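Local coordinates for PTS system, IIA component (Enterococcus faecalis, PDB 3BED), which probably acts as a phosphate-transferring IIA component of a phosphoenolpyruvate-dependent phosphotransferase system specific for mannose or sorbose, at residues A[15-20]-A[34-39]; A[63-68]-A[113-118]. One frame throughout, in Å; residues are numbered along the deposited sequence. Where two conformers were deposited one is given.

Contact 1 of 2, residues A[15-20]-A[34-39]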
loop_
_atom_site.group_PDB
_atom_site.type_symbol
_atom_site.label_atom_id
_atom_site.label_comp_id
_atom_site.label_asym_id
_atom_site.label_seq_id
_atom_site.Cartn_x
_atom_site.Cartn_y
_atom_site.Cartn_z
ATOM N N ARG A 15 1.324 -11.447 1.322
ATOM C CA ARG A 15 0.146 -11.417 0.411
ATOM C C ARG A 15 -0.371 -10.008 0.233
ATOM O O ARG A 15 -1.469 -9.825 -0.245
ATOM C CB ARG A 15 -0.989 -12.308 0.936
ATOM C CG ARG A 15 -0.695 -13.812 1.019
ATOM C CD ARG A 15 -1.898 -14.548 1.653
ATOM N NE ARG A 15 -3.068 -14.638 0.767
ATOM C CZ ARG A 15 -4.208 -13.942 0.857
ATOM N NH1 ARG A 15 -4.420 -13.046 1.807
ATOM N NH2 ARG A 15 -5.166 -14.153 -0.028
HETATM N N MSE A 16 0.440 -8.999 0.577
HETATM C CA MSE A 16 -0.020 -7.640 0.417
HETATM C C MSE A 16 -0.355 -7.308 -1.069
HETATM O O MSE A 16 -1.369 -6.632 -1.368
HETATM C CB MSE A 16 1.053 -6.673 0.943
HETATM C CG MSE A 16 0.683 -5.225 0.770
HETATM SE SE MSE A 16 2.201 -4.127 1.299
HETATM C CE MSE A 16 1.360 -2.352 1.138
ATOM N N ALA A 17 0.526 -7.729 -1.984
ATOM C CA ALA A 17 0.294 -7.419 -3.409
ATOM C C ALA A 17 -0.985 -8.121 -3.853
ATOM O O ALA A 17 -1.809 -7.539 -4.562
ATOM C CB ALA A 17 1.459 -7.878 -4.284
ATOM N N GLU A 18 -1.135 -9.389 -3.463
ATOM C CA GLU A 18 -2.314 -10.171 -3.821
ATOM C C GLU A 18 -3.589 -9.421 -3.441
ATOM O O GLU A 18 -4.502 -9.279 -4.238
ATOM C CB GLU A 18 -2.273 -11.497 -3.073
ATOM C CG GLU A 18 -3.436 -12.384 -3.310
ATOM C CD GLU A 18 -3.094 -13.800 -2.929
ATOM O OE1 GLU A 18 -3.056 -14.091 -1.718
ATOM O OE2 GLU A 18 -2.847 -14.615 -3.836
ATOM N N GLU A 19 -3.644 -8.954 -2.187
ATOM C CA GLU A 19 -4.865 -8.292 -1.738
ATOM C C GLU A 19 -5.004 -6.888 -2.314
ATOM O O GLU A 19 -6.107 -6.384 -2.427
ATOM C CB GLU A 19 -4.937 -8.248 -0.188
ATOM C CG GLU A 19 -5.042 -9.659 0.419
ATOM C CD GLU A 19 -6.345 -10.370 0.048
ATOM O OE1 GLU A 19 -7.295 -9.718 -0.485
ATOM O OE2 GLU A 19 -6.406 -11.608 0.266
ATOM N N THR A 20 -3.876 -6.259 -2.646
ATOM C CA THR A 20 -3.938 -4.966 -3.333
ATOM C C THR A 20 -4.648 -5.127 -4.684
ATOM O O THR A 20 -5.513 -4.296 -5.032
ATOM C CB THR A 20 -2.543 -4.351 -3.506
ATOM O OG1 THR A 20 -1.940 -4.205 -2.215
ATOM C CG2 THR A 20 -2.649 -2.963 -4.116
ATOM N N ALA A 34 -3.255 -8.276 -13.130
ATOM C CA ALA A 34 -1.819 -8.270 -12.877
ATOM C C ALA A 34 -1.421 -9.645 -12.449
ATOM O O ALA A 34 -2.235 -10.383 -11.843
ATOM C CB ALA A 34 -1.427 -7.229 -11.796
ATOM N N ALA A 35 -0.206 -10.036 -12.806
ATOM C CA ALA A 35 0.387 -11.222 -12.171
ATOM C C ALA A 35 0.850 -10.799 -10.788
ATOM O O ALA A 35 0.986 -9.610 -10.516
ATOM C CB ALA A 35 1.554 -11.732 -12.998
ATOM N N ILE A 36 1.025 -11.782 -9.910
ATOM C CA ILE A 36 1.401 -11.481 -8.519
ATOM C C ILE A 36 2.568 -12.344 -8.129
ATOM O O ILE A 36 2.594 -13.536 -8.454
ATOM C CB ILE A 36 0.216 -11.844 -7.548
ATOM C CG1 ILE A 36 -1.051 -11.016 -7.866
ATOM C CG2 ILE A 36 0.631 -11.700 -6.120
ATOM C CD1 ILE A 36 -0.864 -9.468 -7.697
ATOM N N VAL A 37 3.535 -11.759 -7.425
ATOM C CA VAL A 37 4.535 -12.541 -6.653
ATOM C C VAL A 37 4.361 -12.228 -5.174
ATOM O O VAL A 37 4.479 -11.051 -4.751
ATOM C CB VAL A 37 5.977 -12.220 -7.043
ATOM C CG1 VAL A 37 6.982 -13.024 -6.158
ATOM C CG2 VAL A 37 6.187 -12.480 -8.534
ATOM N N SER A 38 4.063 -13.283 -4.429
ATOM C CA SER A 38 3.885 -13.248 -2.982
ATOM C C SER A 38 5.068 -13.971 -2.368
ATOM O O SER A 38 5.164 -15.226 -2.451
ATOM C CB SER A 38 2.599 -13.995 -2.622
ATOM O OG SER A 38 1.474 -13.252 -3.093
HETATM N N MSE A 39 6.022 -13.214 -1.822
HETATM C CA MSE A 39 7.203 -13.863 -1.245
HETATM C C MSE A 39 6.887 -14.300 0.173
HETATM O O MSE A 39 6.695 -13.480 1.065
HETATM C CB MSE A 39 8.417 -12.919 -1.215
HETATM C CG MSE A 39 9.638 -13.629 -0.618
HETATM SE SE MSE A 39 11.159 -12.433 -0.432
HETATM C CE MSE A 39 10.519 -11.481 1.035
HETATM O O HOH W 1 1.253 -10.808 -2.685
#
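Ile36 meets the first turn of helix 16-28 with both of its branches. CD1 lies 3.8 Å from Ala17 O, while CG2, anti to the backbone N of its own residue, comes within 3.9 Å of Glu18 N and also touches Ala17 CB. The strand and helix axes run roughly antiparallel, at 148°, as expected for the helix and second strand of the beta-alpha-beta unit formed by strand 7-13, helix 16-28 and strand 35-39. Leu10 of the first strand touches both Ala17 and Ile36.

The polar link goes through water. Water 1 accepts from Glu18 N at 2.9 Å and sits 2.5 Å from Ser38 OG, a short distance; it appears to link the hydroxyl to the first helical turn, where main-chain N-H groups have no helical carbonyl one turn earlier to bond to. Another of these, Ala17 N, is bonded to Ser12 OG.

The charged groups of the two segments lie on the helix side. Arg15, at the N-cap position, forms a salt bridge through NE with Glu18 OE1 and grips Glu19 end-on: NH1 and NH2 both reach the single atom OE2, NH2 at 2.8 Å, with the carboxylate oxygen 24° out of the guanidinium plane. The helix start is thus seated on the strand by methyl packing and a probable water bridge, while Arg15 pairs within its helix and, through NH1, with Glu19 of the second subunit.

Contact 2 of 2, residues A[63-68]-A[113-118]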
loop_
_atom_site.group_PDB
_atom_site.type_symbol
_atom_site.label_atom_id
_atom_site.label_comp_id
_atom_site.label_asym_id
_atom_site.label_seq_id
_atom_site.Cartn_x
_atom_site.Cartn_y
_atom_site.Cartn_z
ATOM N N PRO A 63 6.583 -5.232 -23.068
ATOM C CA PRO A 63 6.636 -4.157 -22.053
ATOM C C PRO A 63 5.868 -4.540 -20.795
ATOM O O PRO A 63 4.730 -5.030 -20.860
ATOM C CB PRO A 63 5.975 -2.969 -22.764
ATOM C CG PRO A 63 6.320 -3.218 -24.219
ATOM C CD PRO A 63 6.160 -4.703 -24.392
ATOM N N THR A 64 6.555 -4.406 -19.663
ATOM C CA THR A 64 6.050 -4.893 -18.386
ATOM C C THR A 64 6.433 -3.963 -17.263
ATOM O O THR A 64 7.550 -3.446 -17.256
ATOM C CB THR A 64 6.650 -6.276 -18.091
ATOM O OG1 THR A 64 6.205 -7.213 -19.096
ATOM C CG2 THR A 64 6.188 -6.763 -16.709
ATOM N N LEU A 65 5.520 -3.724 -16.313
ATOM C CA LEU A 65 5.856 -2.927 -15.138
ATOM C C LEU A 65 5.607 -3.743 -13.894
ATOM O O LEU A 65 4.519 -4.317 -13.715
ATOM C CB LEU A 65 4.969 -1.705 -15.105
ATOM C CG LEU A 65 5.188 -0.678 -14.017
ATOM C CD1 LEU A 65 6.637 -0.293 -13.863
ATOM C CD2 LEU A 65 4.375 0.540 -14.400
ATOM N N VAL A 66 6.617 -3.784 -13.042
ATOM C CA VAL A 66 6.476 -4.375 -11.713
ATOM C C VAL A 66 6.200 -3.220 -10.756
ATOM O O VAL A 66 6.918 -2.205 -10.763
ATOM C CB VAL A 66 7.785 -5.061 -11.230
ATOM C CG1 VAL A 66 7.675 -5.435 -9.756
ATOM C CG2 VAL A 66 8.033 -6.347 -12.046
ATOM N N LEU A 67 5.163 -3.364 -9.941
ATOM C CA LEU A 67 4.927 -2.444 -8.810
ATOM C C LEU A 67 5.319 -3.235 -7.586
ATOM O O LEU A 67 4.648 -4.238 -7.267
ATOM C CB LEU A 67 3.461 -2.063 -8.714
ATOM C CG LEU A 67 2.902 -1.354 -9.961
ATOM C CD1 LEU A 67 1.528 -0.762 -9.702
ATOM C CD2 LEU A 67 3.893 -0.290 -10.517
ATOM N N ALA A 68 6.404 -2.822 -6.921
ATOM C CA ALA A 68 6.945 -3.610 -5.774
ATOM C C ALA A 68 6.599 -2.908 -4.488
ATOM O O ALA A 68 6.547 -1.640 -4.439
ATOM C CB ALA A 68 8.512 -3.687 -5.895
ATOM N N GLU A 113 6.923 6.051 -19.685
ATOM C CA GLU A 113 5.908 7.061 -19.402
ATOM C C GLU A 113 4.998 6.565 -18.292
ATOM O O GLU A 113 4.651 7.318 -17.388
ATOM C CB GLU A 113 5.062 7.351 -20.628
ATOM C CG GLU A 113 4.008 8.411 -20.355
ATOM C CD GLU A 113 3.410 8.945 -21.619
ATOM O OE1 GLU A 113 4.158 8.985 -22.626
ATOM O OE2 GLU A 113 2.217 9.322 -21.611
ATOM N N LEU A 114 4.647 5.281 -18.377
ATOM C CA LEU A 114 3.761 4.684 -17.382
ATOM C C LEU A 114 4.444 4.651 -16.003
ATOM O O LEU A 114 3.822 5.049 -15.016
ATOM C CB LEU A 114 3.354 3.287 -17.811
ATOM C CG LEU A 114 2.446 2.608 -16.799
ATOM C CD1 LEU A 114 1.139 3.392 -16.613
ATOM C CD2 LEU A 114 2.200 1.186 -17.195
ATOM N N ALA A 115 5.716 4.234 -15.922
ATOM C CA ALA A 115 6.429 4.305 -14.632
ATOM C C ALA A 115 6.497 5.728 -14.036
ATOM O O ALA A 115 6.313 5.939 -12.828
ATOM C CB ALA A 115 7.832 3.676 -14.754
ATOM N N ALA A 116 6.745 6.718 -14.889
ATOM C CA ALA A 116 6.842 8.074 -14.395
ATOM C C ALA A 116 5.478 8.546 -13.855
ATOM O O ALA A 116 5.398 9.154 -12.790
ATOM C CB ALA A 116 7.367 9.023 -15.499
ATOM N N TYR A 117 4.411 8.238 -14.599
ATOM C CA TYR A 117 3.057 8.591 -14.193
ATOM C C TYR A 117 2.705 7.953 -12.832
ATOM O O TYR A 117 2.212 8.638 -11.926
ATOM C CB TYR A 117 2.067 8.126 -15.270
ATOM C CG TYR A 117 0.635 8.354 -14.882
ATOM C CD1 TYR A 117 0.149 9.661 -14.683
ATOM C CD2 TYR A 117 -0.225 7.269 -14.683
ATOM C CE1 TYR A 117 -1.170 9.880 -14.321
ATOM C CE2 TYR A 117 -1.553 7.478 -14.315
ATOM C CZ TYR A 117 -2.014 8.790 -14.148
ATOM O OH TYR A 117 -3.332 8.982 -13.758
ATOM N N LEU A 118 2.988 6.654 -12.685
ATOM C CA LEU A 118 2.598 5.943 -11.460
ATOM C C LEU A 118 3.452 6.347 -10.278
ATOM O O LEU A 118 3.010 6.294 -9.137
ATOM C CB LEU A 118 2.689 4.429 -11.669
ATOM C CG LEU A 118 1.673 3.881 -12.695
ATOM C CD1 LEU A 118 1.915 2.420 -12.816
ATOM C CD2 LEU A 118 0.215 4.161 -12.385
#
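Leu65 sets its CD2 methyl against two leucines one helical turn apart. That methyl stands 3.6 Å from Leu114 CD2 and 3.5 Å from Leu118 CD1, the second a close approach made by one of two conformers of Leu65, and so not firm evidence of strain. Both leucines cross Leu65 obliquely. The other methyl, Leu65 CD1, turns to Ala115 and meets its CB at 4.2 Å, so the two branches of one side chain cover three helix residues. Leu67, two residues further along the strand, adds CD2 at 4.1 Å from Leu118 CD1, its side chain set at about a right angle to that of Leu118.

In Leu65 the branch point CG is anti to the backbone N (chi1 -176°), which carries both methyls out toward the helix. Leu67 has CG beside its backbone N (chi1 -60°), and although its CB does not aim at the helix, the end of the chain swings nearer.

Strand 64-68 is an inner strand of the parallel sheet of this alpha/beta fold, and helix 111-124 packs on part of one face; the axes of segments 64-68 and 113-118 come within 9.7 Å, at 24°. Around this layer, Ala103 of helix 97-105 touches both Leu67 and Leu118, and Met99 packs on Leu67. Val92 of strand 89-93 lies against Ala115, while Leu114 also touches Pro6 and Ser106. Beyond the chain, Thr128 of the second subunit packs on Ala115.

Strand 7-13 leads straight into helix 16-28, and contact 1 closes when strand 35-39, outermost within this chain, comes back alongside the start of that helix. Helix 44-59 then carries the chain across to strand 64-68, where contact 2 opens; its much longer loop, through strand 89-93 and helix 97-105, closes only when helix 111-124 comes back over the sheet. The two loops follow in series, neither nested nor crossed. The centres of contacts 1 and 2 are about 16 Å apart. Their nearest atoms are about 6 Å apart, without touching. Strand 7-13 lies between strands 35-39 and 64-68, so the one parallel sheet connects both contacts.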